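Local coordinates for protein mite allergen Der p 5 (Dermatophagoides pteronyssinus, PDB 3MQ1) that is of unknown physiological role but acts as an IgE-binding group 5 dust mite allergen that self-associates into homodimers and larger assemblies, at residues Leu18-Leu23 with Asp47-Met52; Arg62-Lys67 with Asn76-Lys81; Glu25-Phe30 with Glu95-Lys100. One frame throughout, in Å; residues are numbered along the deposited sequence.

Contact 1: residues Leu18-Leu23 with Asp47-Met52; sequences LALFYL and DTIIAM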
loop_
_atom_site.group_PDB
_atom_site.type_symbol
_atom_site.label_atom_id
_atom_site.label_comp_id
_atom_site.label_asym_id
_atom_site.label_seq_id
_atom_site.Cartn_x
_atom_site.Cartn_y
_atom_site.Cartn_z
ATOM N N LEU B 18 -5.092 4.589 -32.276
ATOM C CA LEU B 18 -6.170 4.780 -33.239
ATOM C C LEU B 18 -6.745 3.447 -33.702
ATOM O O LEU B 18 -7.936 3.342 -33.990
ATOM C CB LEU B 18 -5.675 5.576 -34.447
ATOM C CG LEU B 18 -5.209 7.009 -34.188
ATOM C CD1 LEU B 18 -4.693 7.642 -35.471
ATOM C CD2 LEU B 18 -6.334 7.838 -33.591
ATOM N N ALA B 19 -5.890 2.431 -33.775
ATOM C CA ALA B 19 -6.306 1.113 -34.242
ATOM C C ALA B 19 -7.483 0.576 -33.434
ATOM O O ALA B 19 -8.341 -0.128 -33.966
ATOM C CB ALA B 19 -5.137 0.140 -34.194
ATOM N N LEU B 20 -7.518 0.915 -32.150
ATOM C CA LEU B 20 -8.592 0.464 -31.270
ATOM C C LEU B 20 -9.837 1.335 -31.407
ATOM O O LEU B 20 -10.959 0.829 -31.393
ATOM C CB LEU B 20 -8.119 0.434 -29.816
ATOM C CG LEU B 20 -7.011 -0.572 -29.505
ATOM C CD1 LEU B 20 -6.617 -0.502 -28.038
ATOM C CD2 LEU B 20 -7.446 -1.980 -29.879
ATOM N N PHE B 21 -9.637 2.643 -31.535
ATOM C CA PHE B 21 -10.749 3.562 -31.741
ATOM C C PHE B 21 -11.433 3.284 -33.075
ATOM O O PHE B 21 -12.661 3.261 -33.162
ATOM C CB PHE B 21 -10.276 5.017 -31.684
ATOM C CG PHE B 21 -9.968 5.501 -30.296
ATOM C CD1 PHE B 21 -10.990 5.816 -29.416
ATOM C CD2 PHE B 21 -8.657 5.655 -29.875
ATOM C CE1 PHE B 21 -10.710 6.265 -28.138
ATOM C CE2 PHE B 21 -8.373 6.104 -28.600
ATOM C CZ PHE B 21 -9.401 6.410 -27.730
ATOM N N TYR B 22 -10.629 3.073 -34.112
ATOM C CA TYR B 22 -11.147 2.739 -35.432
ATOM C C TYR B 22 -11.944 1.444 -35.362
ATOM O O TYR B 22 -12.935 1.272 -36.068
ATOM C CB TYR B 22 -10.001 2.602 -36.436
ATOM C CG TYR B 22 -10.451 2.397 -37.866
ATOM C CD1 TYR B 22 -10.675 3.480 -38.705
ATOM C CD2 TYR B 22 -10.647 1.122 -38.377
ATOM C CE1 TYR B 22 -11.084 3.299 -40.012
ATOM C CE2 TYR B 22 -11.056 0.930 -39.683
ATOM C CZ TYR B 22 -11.273 2.022 -40.496
ATOM O OH TYR B 22 -11.679 1.837 -41.796
ATOM N N LEU B 23 -11.499 0.536 -34.500
ATOM C CA LEU B 23 -12.201 -0.720 -34.274
ATOM C C LEU B 23 -13.539 -0.455 -33.596
ATOM O O LEU B 23 -14.570 -0.998 -33.995
ATOM C CB LEU B 23 -11.356 -1.655 -33.409
ATOM C CG LEU B 23 -11.970 -3.012 -33.064
ATOM C CD1 LEU B 23 -12.133 -3.860 -34.316
ATOM C CD2 LEU B 23 -11.119 -3.736 -32.034
ATOM N N ASP B 47 -9.438 -10.922 -33.775
ATOM C CA ASP B 47 -8.687 -12.152 -33.553
ATOM C C ASP B 47 -7.184 -11.904 -33.645
ATOM O O ASP B 47 -6.421 -12.334 -32.781
ATOM C CB ASP B 47 -9.102 -13.224 -34.561
ATOM N N THR B 48 -6.768 -11.210 -34.700
ATOM C CA THR B 48 -5.355 -10.927 -34.924
ATOM C C THR B 48 -4.759 -10.153 -33.754
ATOM O O THR B 48 -3.675 -10.479 -33.269
ATOM C CB THR B 48 -5.137 -10.129 -36.221
ATOM O OG1 THR B 48 -5.721 -10.834 -37.324
ATOM C CG2 THR B 48 -3.652 -9.932 -36.482
ATOM N N ILE B 49 -5.473 -9.126 -33.306
ATOM C CA ILE B 49 -5.038 -8.326 -32.169
ATOM C C ILE B 49 -4.835 -9.198 -30.935
ATOM O O ILE B 49 -3.823 -9.086 -30.244
ATOM C CB ILE B 49 -6.055 -7.218 -31.840
ATOM C CG1 ILE B 49 -6.264 -6.309 -33.051
ATOM C CG2 ILE B 49 -5.591 -6.412 -30.635
ATOM C CD1 ILE B 49 -7.249 -5.188 -32.808
ATOM N N ILE B 50 -5.805 -10.065 -30.663
ATOM C CA ILE B 50 -5.721 -10.974 -29.527
ATOM C C ILE B 50 -4.480 -11.854 -29.629
ATOM O O ILE B 50 -3.771 -12.062 -28.643
ATOM C CB ILE B 50 -6.969 -11.869 -29.420
ATOM C CG1 ILE B 50 -8.199 -11.029 -29.070
ATOM C CG2 ILE B 50 -6.761 -12.952 -28.374
ATOM C CD1 ILE B 50 -9.486 -11.823 -29.020
ATOM N N ALA B 51 -4.223 -12.365 -30.828
ATOM C CA ALA B 51 -3.050 -13.197 -31.071
ATOM C C ALA B 51 -1.771 -12.431 -30.758
ATOM O O ALA B 51 -0.829 -12.984 -30.191
ATOM C CB ALA B 51 -3.039 -13.689 -32.509
ATOM N N MET B 52 -1.744 -11.155 -31.133
ATOM C CA MET B 52 -0.600 -10.299 -30.844
ATOM C C MET B 52 -0.359 -10.201 -29.344
ATOM O O MET B 52 0.751 -10.432 -28.868
ATOM C CB MET B 52 -0.807 -8.902 -31.432
ATOM C CG MET B 52 0.090 -7.840 -30.816
ATOM S SD MET B 52 -0.026 -6.243 -31.646
ATOM C CE MET B 52 0.744 -6.629 -33.216
#

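Contact 2: residues Arg62-Lys67 with Asn76-Lys81; sequences RLMQRK and NLEMAK. With PO4 (phosphate ion), chain U.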
loop_
_atom_site.group_PDB
_atom_site.type_symbol
_atom_site.label_atom_id
_atom_site.label_comp_id
_atom_site.label_asym_id
_atom_site.label_seq_id
_atom_site.Cartn_x
_atom_site.Cartn_y
_atom_site.Cartn_z
ATOM N N ARG B 62 9.213 -14.205 -20.727
ATOM C CA ARG B 62 10.607 -14.586 -20.915
ATOM C C ARG B 62 11.539 -13.518 -20.355
ATOM O O ARG B 62 12.522 -13.828 -19.681
ATOM C CB ARG B 62 10.900 -14.806 -22.399
ATOM C CG ARG B 62 10.067 -15.901 -23.039
ATOM C CD ARG B 62 10.098 -15.804 -24.556
ATOM N NE ARG B 62 9.226 -16.793 -25.179
ATOM C CZ ARG B 62 8.951 -16.835 -26.479
ATOM N NH1 ARG B 62 9.476 -15.935 -27.301
ATOM N NH2 ARG B 62 8.146 -17.774 -26.954
ATOM N N LEU B 63 11.221 -12.260 -20.641
ATOM C CA LEU B 63 12.025 -11.134 -20.179
ATOM C C LEU B 63 12.130 -11.105 -18.660
ATOM O O LEU B 63 13.191 -10.817 -18.109
ATOM C CB LEU B 63 11.436 -9.818 -20.685
ATOM C CG LEU B 63 11.475 -9.599 -22.197
ATOM C CD1 LEU B 63 10.669 -8.370 -22.586
ATOM C CD2 LEU B 63 12.913 -9.480 -22.681
ATOM N N MET B 64 11.023 -11.402 -17.988
ATOM C CA MET B 64 10.986 -11.396 -16.530
ATOM C C MET B 64 11.909 -12.460 -15.945
ATOM O O MET B 64 12.276 -12.400 -14.772
ATOM C CB MET B 64 9.555 -11.609 -16.030
ATOM C CG MET B 64 8.594 -10.494 -16.407
ATOM S SD MET B 64 6.901 -10.819 -15.873
ATOM C CE MET B 64 7.119 -10.923 -14.098
ATOM N N GLN B 65 12.282 -13.432 -16.771
ATOM C CA GLN B 65 13.137 -14.526 -16.328
ATOM C C GLN B 65 14.612 -14.136 -16.357
ATOM O O GLN B 65 15.467 -14.875 -15.870
ATOM C CB GLN B 65 12.899 -15.771 -17.186
ATOM C CG GLN B 65 11.455 -16.246 -17.190
ATOM C CD GLN B 65 11.238 -17.448 -18.088
ATOM O OE1 GLN B 65 12.187 -18.131 -18.471
ATOM N NE2 GLN B 65 9.982 -17.713 -18.427
ATOM N N ARG B 66 14.904 -12.973 -16.929
ATOM C CA ARG B 66 16.271 -12.468 -16.979
ATOM C C ARG B 66 16.772 -12.164 -15.570
ATOM O O ARG B 66 15.977 -11.932 -14.659
ATOM C CB ARG B 66 16.357 -11.225 -17.866
ATOM C CG ARG B 66 15.897 -11.463 -19.297
ATOM C CD ARG B 66 15.962 -10.191 -20.128
ATOM N NE ARG B 66 17.335 -9.758 -20.366
ATOM C CZ ARG B 66 18.074 -10.156 -21.396
ATOM N NH1 ARG B 66 17.574 -11.002 -22.287
ATOM N NH2 ARG B 66 19.316 -9.712 -21.536
ATOM N N LYS B 67 18.090 -12.165 -15.394
ATOM C CA LYS B 67 18.683 -12.059 -14.064
ATOM C C LYS B 67 19.108 -10.641 -13.683
ATOM O O LYS B 67 19.100 -10.283 -12.505
ATOM C CB LYS B 67 19.877 -13.009 -13.940
ATOM C CG LYS B 67 20.978 -12.759 -14.959
ATOM C CD LYS B 67 22.166 -13.678 -14.726
ATOM C CE LYS B 67 22.779 -13.452 -13.353
ATOM N N ASN B 76 7.896 -2.412 -15.027
ATOM C CA ASN B 76 7.538 -2.083 -16.402
ATOM C C ASN B 76 7.012 -3.302 -17.152
ATOM O O ASN B 76 6.030 -3.214 -17.889
ATOM C CB ASN B 76 8.734 -1.484 -17.145
ATOM C CG ASN B 76 9.171 -0.152 -16.570
ATOM O OD1 ASN B 76 8.601 0.334 -15.593
ATOM N ND2 ASN B 76 10.189 0.449 -17.176
ATOM N N LEU B 77 7.672 -4.439 -16.956
ATOM C CA LEU B 77 7.250 -5.688 -17.577
ATOM C C LEU B 77 5.906 -6.148 -17.022
ATOM O O LEU B 77 5.027 -6.570 -17.771
ATOM C CB LEU B 77 8.305 -6.776 -17.368
ATOM C CG LEU B 77 9.646 -6.560 -18.071
ATOM C CD1 LEU B 77 10.636 -7.647 -17.686
ATOM C CD2 LEU B 77 9.454 -6.513 -19.578
ATOM N N GLU B 78 5.758 -6.064 -15.702
ATOM C CA GLU B 78 4.511 -6.442 -15.045
ATOM C C GLU B 78 3.337 -5.631 -15.585
ATOM O O GLU B 78 2.289 -6.184 -15.914
ATOM C CB GLU B 78 4.622 -6.258 -13.529
ATOM C CG GLU B 78 5.574 -7.229 -12.847
ATOM C CD GLU B 78 5.640 -7.022 -11.347
ATOM O OE1 GLU B 78 4.996 -6.076 -10.846
ATOM O OE2 GLU B 78 6.336 -7.805 -10.666
ATOM N N MET B 79 3.522 -4.317 -15.674
ATOM C CA MET B 79 2.486 -3.428 -16.188
ATOM C C MET B 79 2.192 -3.712 -17.655
ATOM O O MET B 79 1.036 -3.721 -18.076
ATOM C CB MET B 79 2.897 -1.965 -16.014
ATOM C CG MET B 79 2.975 -1.512 -14.568
ATOM S SD MET B 79 1.416 -1.744 -13.694
ATOM C CE MET B 79 0.307 -0.774 -14.712
ATOM N N ALA B 80 3.247 -3.940 -18.430
ATOM C CA ALA B 80 3.103 -4.246 -19.847
ATOM C C ALA B 80 2.269 -5.506 -20.039
ATOM O O ALA B 80 1.461 -5.594 -20.963
ATOM C CB ALA B 80 4.468 -4.407 -20.496
ATOM N N LYS B 81 2.469 -6.476 -19.153
ATOM C CA LYS B 81 1.725 -7.728 -19.203
ATOM C C LYS B 81 0.308 -7.536 -18.671
ATOM O O LYS B 81 -0.641 -8.134 -19.176
ATOM C CB LYS B 81 2.448 -8.811 -18.399
ATOM C CG LYS B 81 1.750 -10.161 -18.402
ATOM C CD LYS B 81 2.483 -11.166 -17.527
ATOM C CE LYS B 81 1.777 -12.513 -17.522
ATOM N NZ LYS B 81 2.450 -13.496 -16.630
HETATM P P PO4 U . 5.862 -16.030 -29.140
HETATM O O1 PO4 U . 5.081 -16.371 -27.892
HETATM O O2 PO4 U . 6.089 -14.540 -29.198
HETATM O O3 PO4 U . 7.202 -16.721 -29.114
HETATM O O4 PO4 U . 5.089 -16.477 -30.357
#

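Contact 3: residues Glu25-Phe30 with Glu95-Lys100; sequences EQINHF and EARVKK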
loop_
_atom_site.group_PDB
_atom_site.type_symbol
_atom_site.label_atom_id
_atom_site.label_comp_id
_atom_site.label_asym_id
_atom_site.label_seq_id
_atom_site.Cartn_x
_atom_site.Cartn_y
_atom_site.Cartn_z
ATOM N N GLU B 25 -15.342 2.110 -33.738
ATOM C CA GLU B 25 -16.258 2.712 -34.701
ATOM C C GLU B 25 -16.822 1.658 -35.647
ATOM O O GLU B 25 -17.994 1.712 -36.022
ATOM C CB GLU B 25 -15.557 3.821 -35.488
ATOM C CG GLU B 25 -14.915 4.888 -34.614
ATOM C CD GLU B 25 -15.906 5.554 -33.677
ATOM O OE1 GLU B 25 -17.113 5.576 -34.000
ATOM O OE2 GLU B 25 -15.477 6.061 -32.620
ATOM N N GLN B 26 -15.983 0.701 -36.029
ATOM C CA GLN B 26 -16.420 -0.414 -36.862
ATOM C C GLN B 26 -17.561 -1.163 -36.184
ATOM O O GLN B 26 -18.569 -1.484 -36.813
ATOM C CB GLN B 26 -15.258 -1.371 -37.132
ATOM C CG GLN B 26 -14.173 -0.802 -38.031
ATOM C CD GLN B 26 -12.961 -1.708 -38.121
ATOM O OE1 GLN B 26 -12.528 -2.283 -37.122
ATOM N NE2 GLN B 26 -12.403 -1.836 -39.319
ATOM N N ILE B 27 -17.389 -1.438 -34.895
ATOM C CA ILE B 27 -18.407 -2.130 -34.113
ATOM C C ILE B 27 -19.697 -1.318 -34.065
ATOM O O ILE B 27 -20.794 -1.871 -34.152
ATOM C CB ILE B 27 -17.922 -2.400 -32.676
ATOM C CG1 ILE B 27 -16.611 -3.192 -32.697
ATOM C CG2 ILE B 27 -18.986 -3.144 -31.883
ATOM C CD1 ILE B 27 -16.048 -3.479 -31.323
ATOM N N ASN B 28 -19.557 -0.004 -33.929
ATOM C CA ASN B 28 -20.708 0.892 -33.888
ATOM C C ASN B 28 -21.537 0.821 -35.166
ATOM O O ASN B 28 -22.711 0.454 -35.134
ATOM C CB ASN B 28 -20.260 2.333 -33.634
ATOM C CG ASN B 28 -19.620 2.513 -32.272
ATOM O OD1 ASN B 28 -19.553 1.576 -31.475
ATOM N ND2 ASN B 28 -19.149 3.723 -31.994
ATOM N N HIS B 29 -20.917 1.171 -36.288
ATOM C CA HIS B 29 -21.591 1.142 -37.581
ATOM C C HIS B 29 -22.168 -0.237 -37.881
ATOM O O HIS B 29 -23.215 -0.356 -38.520
ATOM C CB HIS B 29 -20.634 1.563 -38.698
ATOM C CG HIS B 29 -21.193 1.379 -40.073
ATOM N ND1 HIS B 29 -22.074 2.271 -40.646
ATOM C CD2 HIS B 29 -20.996 0.403 -40.992
ATOM C CE1 HIS B 29 -22.396 1.854 -41.857
ATOM N NE2 HIS B 29 -21.756 0.723 -42.092
ATOM N N PHE B 30 -21.480 -1.275 -37.418
ATOM C CA PHE B 30 -21.936 -2.645 -37.621
ATOM C C PHE B 30 -23.338 -2.847 -37.058
ATOM O O PHE B 30 -24.199 -3.438 -37.709
ATOM C CB PHE B 30 -20.962 -3.636 -36.980
ATOM C CG PHE B 30 -21.450 -5.056 -36.987
ATOM C CD1 PHE B 30 -21.266 -5.863 -38.098
ATOM C CD2 PHE B 30 -22.092 -5.586 -35.880
ATOM C CE1 PHE B 30 -21.716 -7.169 -38.106
ATOM C CE2 PHE B 30 -22.543 -6.892 -35.882
ATOM C CZ PHE B 30 -22.354 -7.685 -36.996
ATOM N N GLU B 95 -16.084 -9.087 -28.480
ATOM C CA GLU B 95 -16.237 -9.910 -29.673
ATOM C C GLU B 95 -17.435 -10.839 -29.530
ATOM O O GLU B 95 -18.186 -11.049 -30.481
ATOM C CB GLU B 95 -14.969 -10.723 -29.934
ATOM C CG GLU B 95 -14.998 -11.502 -31.238
ATOM C CD GLU B 95 -13.743 -12.321 -31.456
ATOM O OE1 GLU B 95 -13.071 -12.660 -30.460
ATOM O OE2 GLU B 95 -13.430 -12.629 -32.625
ATOM N N ALA B 96 -17.606 -11.392 -28.334
ATOM C CA ALA B 96 -18.733 -12.269 -28.050
ATOM C C ALA B 96 -20.050 -11.530 -28.255
ATOM O O ALA B 96 -20.977 -12.053 -28.874
ATOM C CB ALA B 96 -18.641 -12.811 -26.633
ATOM N N ARG B 97 -20.123 -10.309 -27.734
ATOM C CA ARG B 97 -21.311 -9.480 -27.886
ATOM C C ARG B 97 -21.562 -9.178 -29.359
ATOM O O ARG B 97 -22.707 -9.084 -29.800
ATOM C CB ARG B 97 -21.161 -8.175 -27.103
ATOM C CG ARG B 97 -22.432 -7.342 -27.036
ATOM C CD ARG B 97 -22.168 -5.971 -26.431
ATOM N NE ARG B 97 -21.368 -5.129 -27.316
ATOM C CZ ARG B 97 -21.880 -4.318 -28.236
ATOM N NH1 ARG B 97 -23.194 -4.238 -28.396
ATOM N NH2 ARG B 97 -21.077 -3.586 -28.999
ATOM N N VAL B 98 -20.479 -9.027 -30.115
ATOM C CA VAL B 98 -20.569 -8.750 -31.543
ATOM C C VAL B 98 -21.103 -9.957 -32.308
ATOM O O VAL B 98 -21.929 -9.816 -33.209
ATOM C CB VAL B 98 -19.199 -8.348 -32.126
ATOM C CG1 VAL B 98 -19.282 -8.214 -33.639
ATOM C CG2 VAL B 98 -18.712 -7.053 -31.494
ATOM N N LYS B 99 -20.627 -11.141 -31.940
ATOM C CA LYS B 99 -21.047 -12.373 -32.600
ATOM C C LYS B 99 -22.517 -12.684 -32.336
ATOM O O LYS B 99 -23.232 -13.140 -33.228
ATOM C CB LYS B 99 -20.174 -13.549 -32.154
ATOM C CG LYS B 99 -18.722 -13.448 -32.591
ATOM C CD LYS B 99 -17.937 -14.680 -32.170
ATOM C CE LYS B 99 -16.495 -14.607 -32.642
ATOM N NZ LYS B 99 -15.721 -15.816 -32.247
ATOM N N LYS B 100 -22.964 -12.434 -31.109
ATOM C CA LYS B 100 -24.341 -12.723 -30.724
ATOM C C LYS B 100 -25.310 -11.656 -31.226
ATOM O O LYS B 100 -26.387 -11.468 -30.661
ATOM C CB LYS B 100 -24.459 -12.873 -29.206
ATOM C CG LYS B 100 -24.117 -11.614 -28.426
ATOM C CD LYS B 100 -24.274 -11.832 -26.930
#

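Contact 1: residues Leu18-Leu23 with Asp47-Met52
Ile49 directs its terminal methyl toward the methyl ends of Leu20 and Leu23, and this single atom makes both of the close contacts here. CD1 of Ile49 lies 4.2 Å from CD2 of Leu23 and 4.3 Å from CD2 of Leu20, so all the touching is done by chain ends. In the isoleucine CD1 is anti to CA (chi2 180°), which leaves the chain fully extended, and the reach suits backbones that are still 9.5 Å apart at their nearest CA atoms, those of Leu20 and Ile49. The leucines, three residues apart, meet Ile49 differently: Leu23 leaves its backbone already heading for it, whereas Leu20 starts out across that direction and comes near only with its branched end. Long, branched aliphatic side chains suit a place where the backbones stand well apart and only methyl ends meet; no hydrogen bond crosses. Leu20 also packs on Leu87, and Ile49 on Leu91, both of helix 71-99. This is the loose margin of a three-helix bundle, where helix 4-32 diverges from helices 36-63 and 71-99 and Ile9 of a second subunit packs on Leu20.

Contact 2: residues Arg62-Lys67 with Asn76-Lys81
Leu77 fits its two methyls against consecutive residues, Leu63 and Met64. Its CD2 meets CD1 of Leu63 at 3.7 Å, the two side chains crossing at about a right angle, while CD1 of Leu77 lies 3.7 Å from CG of Met64, whose chain slides past the leucine in the opposite direction. All three residues have CG beside the backbone N, with chi1 close to -65°, a conformation that helices accommodate well. Met64 then continues extended through chi2 and bends only at its last torsion (chi3 61°), which brings CE over to CG of Glu78, 4.2 Å away. A flexible, unbranched methionine suits this border, where the neighbour is the aliphatic part of an acidic side chain. Arg62 reaches away from this apolar patch with CG to NE extended, and presents its guanidinium edge to a phosphate ion, probably from the crystallisation liquor. NH2 of Arg62 donates to O3 of the phosphate at 2.6 Å, and NH1 adds a weak bond to that same oxygen. Leu63, on helix 36-63, opens a type I turn that runs to Arg66; helix 71-99 packs back on helix 36-63 through Leu77 on Leu60 and a salt bridge from Lys81 to Asp61.

Contact 3: residues Glu25-Phe30 with Glu95-Lys100
Ile27 and Phe30, about one helical turn apart, face Val98 where the first and third helices of an up-down-up three-helix bundle run side by side. The short segments are nearly parallel, at 21°, with axes 11.6 Å apart, as expected when a middle helix runs back between them in the chain. The apolar part centres on Val98, a compact residue whose two methyls are shared out: CG2 meets CG2 of Ile27 at 3.9 Å, the side chains crossing at about a right angle, and CG1 approaches CE2 of Phe30. The phenyl ring extends inward because its CG is anti to the backbone N (chi1 172°), and it also packs on Met38, Lys39 and Ile42 of helix 36-63, a span that suits a large aromatic residue.

The charged interaction lies beside the apolar one, at the exposed Arg97. Its chain bends at chi3 (69°), carrying the guanidinium to the first helix, where NH2 lies 3.6 Å from CG2 of Ile27. That same nitrogen forms salt bridges with Glu94 of its own helix and with Glu31 of helix 4-32, the latter tying the two helices together. A backbone group completes the contact: the carbonyl O of Val98 lies 4.0 Å from CE2 of Phe30.

Each contact pairs a different two of the three helices: contact 1 joins 4-32 to 36-63, contact 2 joins 36-63 to 71-99, and contact 3 joins 4-32 to 71-99. Contact 1 lies near the middle of the chain, with contacts 2 and 3 on opposite sides of the chain's centre, their centres about 33 Å apart. Contacts 1 and 3 touch through CD1 of Ile50 and OE1 of Glu95, 4.0 Å apart, and their segments alternate along the sequence; contact 2 follows contact 1 and falls between the two segments of contact 3. Segments 18-23, 76-81 and 95-100 lie in the IgE-binding regions, consistent with a conformational epitope depending on how helices 4-32 and 71-99 are held.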